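Local coordinates for uncharacterized protein (Staphylococcus aureus subsp. aureus Mu50, PDB 4QPV) that is of unknown function but belongs to the DUF1672 family and adopts a fold built on a kinked-helix-beta-beta-beta repeat, at residues I254-N266 against Y276-E290. Residues are numbered along the deposited sequence; the frame is centred on the assembly and turned at random. Where two conformers were deposited one is given.
Sequences IPHDLNVSLQISN and YSKKEVIEVGVFNHE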
loop_
_atom_site.group_PDB
_atom_site.type_symbol
_atom_site.label_atom_id
_atom_site.label_comp_id
_atom_site.label_asym_id
_atom_site.label_seq_id
_atom_site.Cartn_x
_atom_site.Cartn_y
_atom_site.Cartn_z
ATOM N N ILE A 254 -17.644 -9.488 -4.711
ATOM C CA ILE A 254 -16.296 -9.197 -4.220
ATOM C C ILE A 254 -15.232 -10.024 -5.023
ATOM O O ILE A 254 -15.625 -10.851 -5.863
ATOM C CB ILE A 254 -16.183 -9.360 -2.680
ATOM C CG1 ILE A 254 -16.374 -10.821 -2.214
ATOM C CG2 ILE A 254 -17.119 -8.376 -1.945
ATOM C CD1 ILE A 254 -15.737 -11.082 -0.748
ATOM N N PRO A 255 -13.900 -9.812 -4.797
ATOM C CA PRO A 255 -12.896 -10.486 -5.640
ATOM C C PRO A 255 -12.676 -11.989 -5.395
ATOM O O PRO A 255 -11.640 -12.406 -4.871
ATOM C CB PRO A 255 -11.613 -9.683 -5.374
ATOM C CG PRO A 255 -12.078 -8.389 -4.754
ATOM C CD PRO A 255 -13.250 -8.811 -3.930
ATOM N N HIS A 256 -13.601 -12.809 -5.920
ATOM C CA HIS A 256 -13.472 -14.271 -5.929
ATOM C C HIS A 256 -12.251 -14.713 -6.747
ATOM O O HIS A 256 -11.622 -15.706 -6.396
ATOM C CB HIS A 256 -14.737 -14.917 -6.510
ATOM C CG HIS A 256 -15.886 -14.896 -5.555
ATOM N ND1 HIS A 256 -16.335 -16.053 -4.940
ATOM C CD2 HIS A 256 -16.636 -13.854 -5.131
ATOM C CE1 HIS A 256 -17.339 -15.678 -4.166
ATOM N NE2 HIS A 256 -17.557 -14.363 -4.252
ATOM N N ASP A 257 -11.911 -13.965 -7.824
ATOM C CA ASP A 257 -10.788 -14.280 -8.714
ATOM C C ASP A 257 -9.414 -13.827 -8.151
ATOM O O ASP A 257 -8.396 -14.061 -8.805
ATOM C CB ASP A 257 -11.016 -13.671 -10.120
ATOM C CG ASP A 257 -11.199 -12.158 -10.160
ATOM O OD1 ASP A 257 -11.103 -11.508 -9.085
ATOM O OD2 ASP A 257 -11.446 -11.622 -11.260
ATOM N N LEU A 258 -9.373 -13.179 -6.958
ATOM C CA LEU A 258 -8.092 -12.804 -6.350
ATOM C C LEU A 258 -7.812 -13.696 -5.146
ATOM O O LEU A 258 -8.698 -14.426 -4.707
ATOM C CB LEU A 258 -8.065 -11.303 -5.920
ATOM C CG LEU A 258 -8.303 -10.259 -7.018
ATOM C CD1 LEU A 258 -8.158 -8.839 -6.465
ATOM C CD2 LEU A 258 -7.359 -10.456 -8.207
ATOM N N ASN A 259 -6.582 -13.636 -4.605
ATOM C CA ASN A 259 -6.266 -14.315 -3.340
ATOM C C ASN A 259 -6.680 -13.337 -2.253
ATOM O O ASN A 259 -6.267 -12.174 -2.301
ATOM C CB ASN A 259 -4.799 -14.703 -3.248
ATOM C CG ASN A 259 -4.421 -15.744 -4.255
ATOM O OD1 ASN A 259 -5.058 -16.790 -4.341
ATOM N ND2 ASN A 259 -3.420 -15.453 -5.079
ATOM N N VAL A 260 -7.621 -13.738 -1.382
ATOM C CA VAL A 260 -8.136 -12.836 -0.348
ATOM C C VAL A 260 -7.979 -13.523 1.008
ATOM O O VAL A 260 -8.417 -14.653 1.187
ATOM C CB VAL A 260 -9.596 -12.363 -0.620
ATOM C CG1 VAL A 260 -10.107 -11.439 0.501
ATOM C CG2 VAL A 260 -9.704 -11.654 -1.981
ATOM N N SER A 261 -7.376 -12.806 1.960
ATOM C CA SER A 261 -7.078 -13.313 3.300
ATOM C C SER A 261 -7.528 -12.313 4.368
ATOM O O SER A 261 -7.256 -11.110 4.279
ATOM C CB SER A 261 -5.571 -13.580 3.405
ATOM O OG SER A 261 -5.143 -13.946 4.705
ATOM N N LEU A 262 -8.177 -12.833 5.401
ATOM C CA LEU A 262 -8.657 -12.037 6.507
ATOM C C LEU A 262 -7.639 -12.080 7.646
ATOM O O LEU A 262 -7.266 -13.164 8.100
ATOM C CB LEU A 262 -10.001 -12.678 6.925
ATOM C CG LEU A 262 -11.064 -11.898 7.664
ATOM C CD1 LEU A 262 -11.467 -10.592 6.928
ATOM C CD2 LEU A 262 -12.290 -12.781 7.878
ATOM N N GLN A 263 -7.156 -10.902 8.083
ATOM C CA GLN A 263 -6.276 -10.763 9.238
ATOM C C GLN A 263 -6.879 -9.771 10.207
ATOM O O GLN A 263 -7.410 -8.737 9.790
ATOM C CB GLN A 263 -4.841 -10.336 8.893
ATOM C CG GLN A 263 -4.013 -11.413 8.180
ATOM C CD GLN A 263 -2.545 -11.027 8.073
ATOM O OE1 GLN A 263 -2.138 -9.910 8.366
ATOM N NE2 GLN A 263 -1.715 -11.935 7.618
ATOM N N ILE A 264 -6.778 -10.090 11.505
ATOM C CA ILE A 264 -7.228 -9.246 12.607
ATOM C C ILE A 264 -6.195 -9.340 13.735
ATOM O O ILE A 264 -5.607 -10.398 13.959
ATOM C CB ILE A 264 -8.680 -9.553 13.104
ATOM C CG1 ILE A 264 -9.224 -8.364 13.976
ATOM C CG2 ILE A 264 -8.749 -10.921 13.840
ATOM C CD1 ILE A 264 -10.746 -8.324 14.284
ATOM N N SER A 265 -5.989 -8.228 14.430
ATOM C CA SER A 265 -5.068 -8.147 15.566
ATOM C C SER A 265 -5.720 -7.372 16.725
ATOM O O SER A 265 -6.888 -6.983 16.629
ATOM C CB SER A 265 -3.768 -7.478 15.132
ATOM O OG SER A 265 -4.017 -6.139 14.710
ATOM N N ASN A 266 -4.943 -7.049 17.773
ATOM C CA ASN A 266 -5.490 -6.257 18.880
ATOM C C ASN A 266 -5.660 -4.775 18.423
ATOM O O ASN A 266 -5.339 -4.430 17.271
ATOM C CB ASN A 266 -4.641 -6.417 20.159
ATOM C CG ASN A 266 -3.275 -5.770 20.136
ATOM O OD1 ASN A 266 -2.976 -4.885 19.322
ATOM N ND2 ASN A 266 -2.428 -6.161 21.078
ATOM N N TYR A 276 1.958 -3.354 10.467
ATOM C CA TYR A 276 0.961 -4.387 10.778
ATOM C C TYR A 276 1.547 -5.805 10.706
ATOM O O TYR A 276 1.139 -6.667 11.481
ATOM C CB TYR A 276 -0.238 -4.267 9.821
ATOM C CG TYR A 276 -1.452 -5.039 10.288
ATOM C CD1 TYR A 276 -2.390 -4.452 11.134
ATOM C CD2 TYR A 276 -1.683 -6.344 9.857
ATOM C CE1 TYR A 276 -3.510 -5.165 11.578
ATOM C CE2 TYR A 276 -2.803 -7.060 10.282
ATOM C CZ TYR A 276 -3.705 -6.468 11.150
ATOM O OH TYR A 276 -4.797 -7.173 11.573
ATOM N N SER A 277 2.494 -6.060 9.773
ATOM C CA SER A 277 3.064 -7.406 9.590
ATOM C C SER A 277 3.820 -7.915 10.826
ATOM O O SER A 277 4.022 -9.131 10.928
ATOM C CB SER A 277 3.976 -7.447 8.371
ATOM O OG SER A 277 5.221 -6.826 8.642
ATOM N N LYS A 278 4.219 -7.008 11.760
ATOM C CA LYS A 278 4.956 -7.390 12.979
ATOM C C LYS A 278 3.996 -7.694 14.139
ATOM O O LYS A 278 4.431 -8.155 15.198
ATOM C CB LYS A 278 5.955 -6.286 13.388
ATOM C CG LYS A 278 7.008 -5.956 12.326
ATOM C CD LYS A 278 8.229 -6.873 12.381
ATOM C CE LYS A 278 9.042 -6.833 11.110
ATOM N NZ LYS A 278 8.365 -7.549 9.993
ATOM N N LYS A 279 2.688 -7.477 13.933
ATOM C CA LYS A 279 1.698 -7.724 14.985
ATOM C C LYS A 279 1.292 -9.192 15.061
ATOM O O LYS A 279 1.461 -9.935 14.086
ATOM C CB LYS A 279 0.450 -6.862 14.757
ATOM C CG LYS A 279 0.693 -5.364 14.952
ATOM C CD LYS A 279 -0.623 -4.601 15.050
ATOM C CE LYS A 279 -1.334 -4.918 16.350
ATOM N NZ LYS A 279 -2.720 -4.401 16.354
ATOM N N GLU A 280 0.738 -9.591 16.217
ATOM C CA GLU A 280 0.205 -10.936 16.423
ATOM C C GLU A 280 -1.170 -10.950 15.786
ATOM O O GLU A 280 -2.027 -10.130 16.144
ATOM C CB GLU A 280 0.161 -11.313 17.916
ATOM C CG GLU A 280 -0.383 -12.714 18.157
ATOM C CD GLU A 280 -0.648 -13.069 19.605
ATOM O OE1 GLU A 280 -1.712 -12.672 20.130
ATOM O OE2 GLU A 280 0.191 -13.781 20.203
ATOM N N VAL A 281 -1.375 -11.808 14.800
ATOM C CA VAL A 281 -2.671 -11.806 14.107
ATOM C C VAL A 281 -3.301 -13.164 14.028
ATOM O O VAL A 281 -2.617 -14.182 14.089
ATOM C CB VAL A 281 -2.522 -11.242 12.638
ATOM C CG1 VAL A 281 -2.078 -9.778 12.624
ATOM C CG2 VAL A 281 -1.588 -12.105 11.788
ATOM N N ILE A 282 -4.606 -13.154 13.806
ATOM C CA ILE A 282 -5.418 -14.277 13.381
ATOM C C ILE A 282 -5.427 -14.173 11.874
ATOM O O ILE A 282 -5.650 -13.067 11.363
ATOM C CB ILE A 282 -6.872 -14.219 13.933
ATOM C CG1 ILE A 282 -6.939 -14.456 15.427
ATOM C CG2 ILE A 282 -7.799 -15.190 13.160
ATOM C CD1 ILE A 282 -8.281 -14.054 16.000
ATOM N N GLU A 283 -5.233 -15.286 11.156
ATOM C CA GLU A 283 -5.327 -15.267 9.697
ATOM C C GLU A 283 -6.317 -16.335 9.257
ATOM O O GLU A 283 -6.201 -17.486 9.685
ATOM C CB GLU A 283 -3.962 -15.465 9.045
ATOM C CG GLU A 283 -3.939 -15.129 7.563
ATOM C CD GLU A 283 -2.568 -15.214 6.916
ATOM O OE1 GLU A 283 -1.553 -14.951 7.605
ATOM O OE2 GLU A 283 -2.512 -15.534 5.706
ATOM N N VAL A 284 -7.328 -15.942 8.468
ATOM C CA VAL A 284 -8.317 -16.883 7.920
ATOM C C VAL A 284 -8.400 -16.665 6.411
ATOM O O VAL A 284 -8.654 -15.543 5.965
ATOM C CB VAL A 284 -9.718 -16.800 8.589
ATOM C CG1 VAL A 284 -10.698 -17.745 7.914
ATOM C CG2 VAL A 284 -9.650 -17.089 10.090
ATOM N N GLY A 285 -8.201 -17.736 5.636
ATOM C CA GLY A 285 -8.310 -17.649 4.184
ATOM C C GLY A 285 -9.748 -17.401 3.758
ATOM O O GLY A 285 -10.683 -17.910 4.391
ATOM N N VAL A 286 -9.942 -16.557 2.728
ATOM C CA VAL A 286 -11.272 -16.298 2.179
ATOM C C VAL A 286 -11.304 -16.962 0.783
ATOM O O VAL A 286 -12.084 -17.894 0.560
ATOM C CB VAL A 286 -11.676 -14.799 2.155
ATOM C CG1 VAL A 286 -13.069 -14.621 1.544
ATOM C CG2 VAL A 286 -11.612 -14.183 3.561
ATOM N N PHE A 287 -10.423 -16.499 -0.129
ATOM C CA PHE A 287 -10.275 -17.057 -1.476
ATOM C C PHE A 287 -8.821 -17.389 -1.718
ATOM O O PHE A 287 -7.960 -16.578 -1.402
ATOM C CB PHE A 287 -10.778 -16.076 -2.564
ATOM C CG PHE A 287 -12.183 -15.580 -2.363
ATOM C CD1 PHE A 287 -13.252 -16.474 -2.283
ATOM C CD2 PHE A 287 -12.446 -14.219 -2.271
ATOM C CE1 PHE A 287 -14.551 -16.012 -2.091
ATOM C CE2 PHE A 287 -13.748 -13.760 -2.077
ATOM C CZ PHE A 287 -14.791 -14.661 -1.990
ATOM N N ASN A 288 -8.536 -18.565 -2.279
ATOM C CA ASN A 288 -7.147 -18.932 -2.556
ATOM C C ASN A 288 -7.053 -19.702 -3.864
ATOM O O ASN A 288 -7.865 -20.592 -4.121
ATOM C CB ASN A 288 -6.525 -19.725 -1.404
ATOM C CG ASN A 288 -5.019 -19.709 -1.456
ATOM O OD1 ASN A 288 -4.390 -20.630 -1.975
ATOM N ND2 ASN A 288 -4.409 -18.637 -0.966
ATOM N N HIS A 289 -6.058 -19.348 -4.690
ATOM C CA HIS A 289 -5.882 -19.942 -6.014
ATOM C C HIS A 289 -4.525 -20.648 -6.184
ATOM O O HIS A 289 -4.208 -21.063 -7.300
ATOM C CB HIS A 289 -6.048 -18.835 -7.082
ATOM C CG HIS A 289 -7.375 -18.145 -7.011
ATOM N ND1 HIS A 289 -8.496 -18.663 -7.643
ATOM C CD2 HIS A 289 -7.729 -17.019 -6.346
ATOM C CE1 HIS A 289 -9.483 -17.828 -7.361
ATOM N NE2 HIS A 289 -9.067 -16.823 -6.582
ATOM N N GLU A 290 -3.742 -20.807 -5.091
ATOM C CA GLU A 290 -2.411 -21.437 -5.101
ATOM C C GLU A 290 -2.464 -22.928 -5.464
ATOM O O GLU A 290 -3.430 -23.619 -5.153
ATOM C CB GLU A 290 -1.709 -21.264 -3.747
ATOM C CG GLU A 290 -1.255 -19.841 -3.459
ATOM C CD GLU A 290 -0.816 -19.566 -2.031
ATOM O OE1 GLU A 290 -0.074 -20.395 -1.457
ATOM O OE2 GLU A 290 -1.186 -18.495 -1.498
HETATM O O HOH W 1 -2.456 -8.543 18.339
#
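Ile-254 meets the ring of Phe-287 at its edge, CD1 lying 3.6 Å from CE2, while His-256 covers one ring face with its CA, 3.8 Å from the ring centroid in a CH-pi contact. The imidazole of His-256 leans over the same phenyl ring with the planes 35° apart, and its NE2 is hydrogen-bonded to Lys-251 O. In the turn from Pro-255 to Leu-258, His-256 O accepts a 2.8 Å hydrogen bond from His-289 NE2, within the imidazole plane; the same NE2 makes a weak hydrogen bond to Leu-258 O. Asn-259 OD1 takes His-289 N at 2.8 Å, so both the backbone and the ring of His-289 are held. With CG of Phe-287 beside its own backbone N (chi1 -54°), the ring runs alongside Val-260, whose CG2 reaches its edge. Val-260 O receives two N-H groups, from Val-286 and Phe-287, which marks a classic beta bulge. Beyond it Glu-283, extended, takes weak hydrogen bonds from Ser-261 OG on OE2 and from Gln-263 NE2 on OE1. On the other face Leu-262 pairs with Val-284 in the antiparallel ladder. The Gln-263 amide lies nearly coplanar with the Tyr-276 ring, OE1 at its edge 3.5 Å from CE2. Ile-264 pairs with Ile-282, and the apolar side chains of both pairs turn to helix 234-249. At the far end, in one of its two conformers, Lys-279 NZ donates hydrogen bonds to Ser-265 OG (2.7 Å) and Asn-266 OD1, and also to Tyr-268 O. Strand 282-285 thus joins strand 259-265, itself parallel to strand 220-227, in a bulged antiparallel pairing within a mixed sheet packed against a helix.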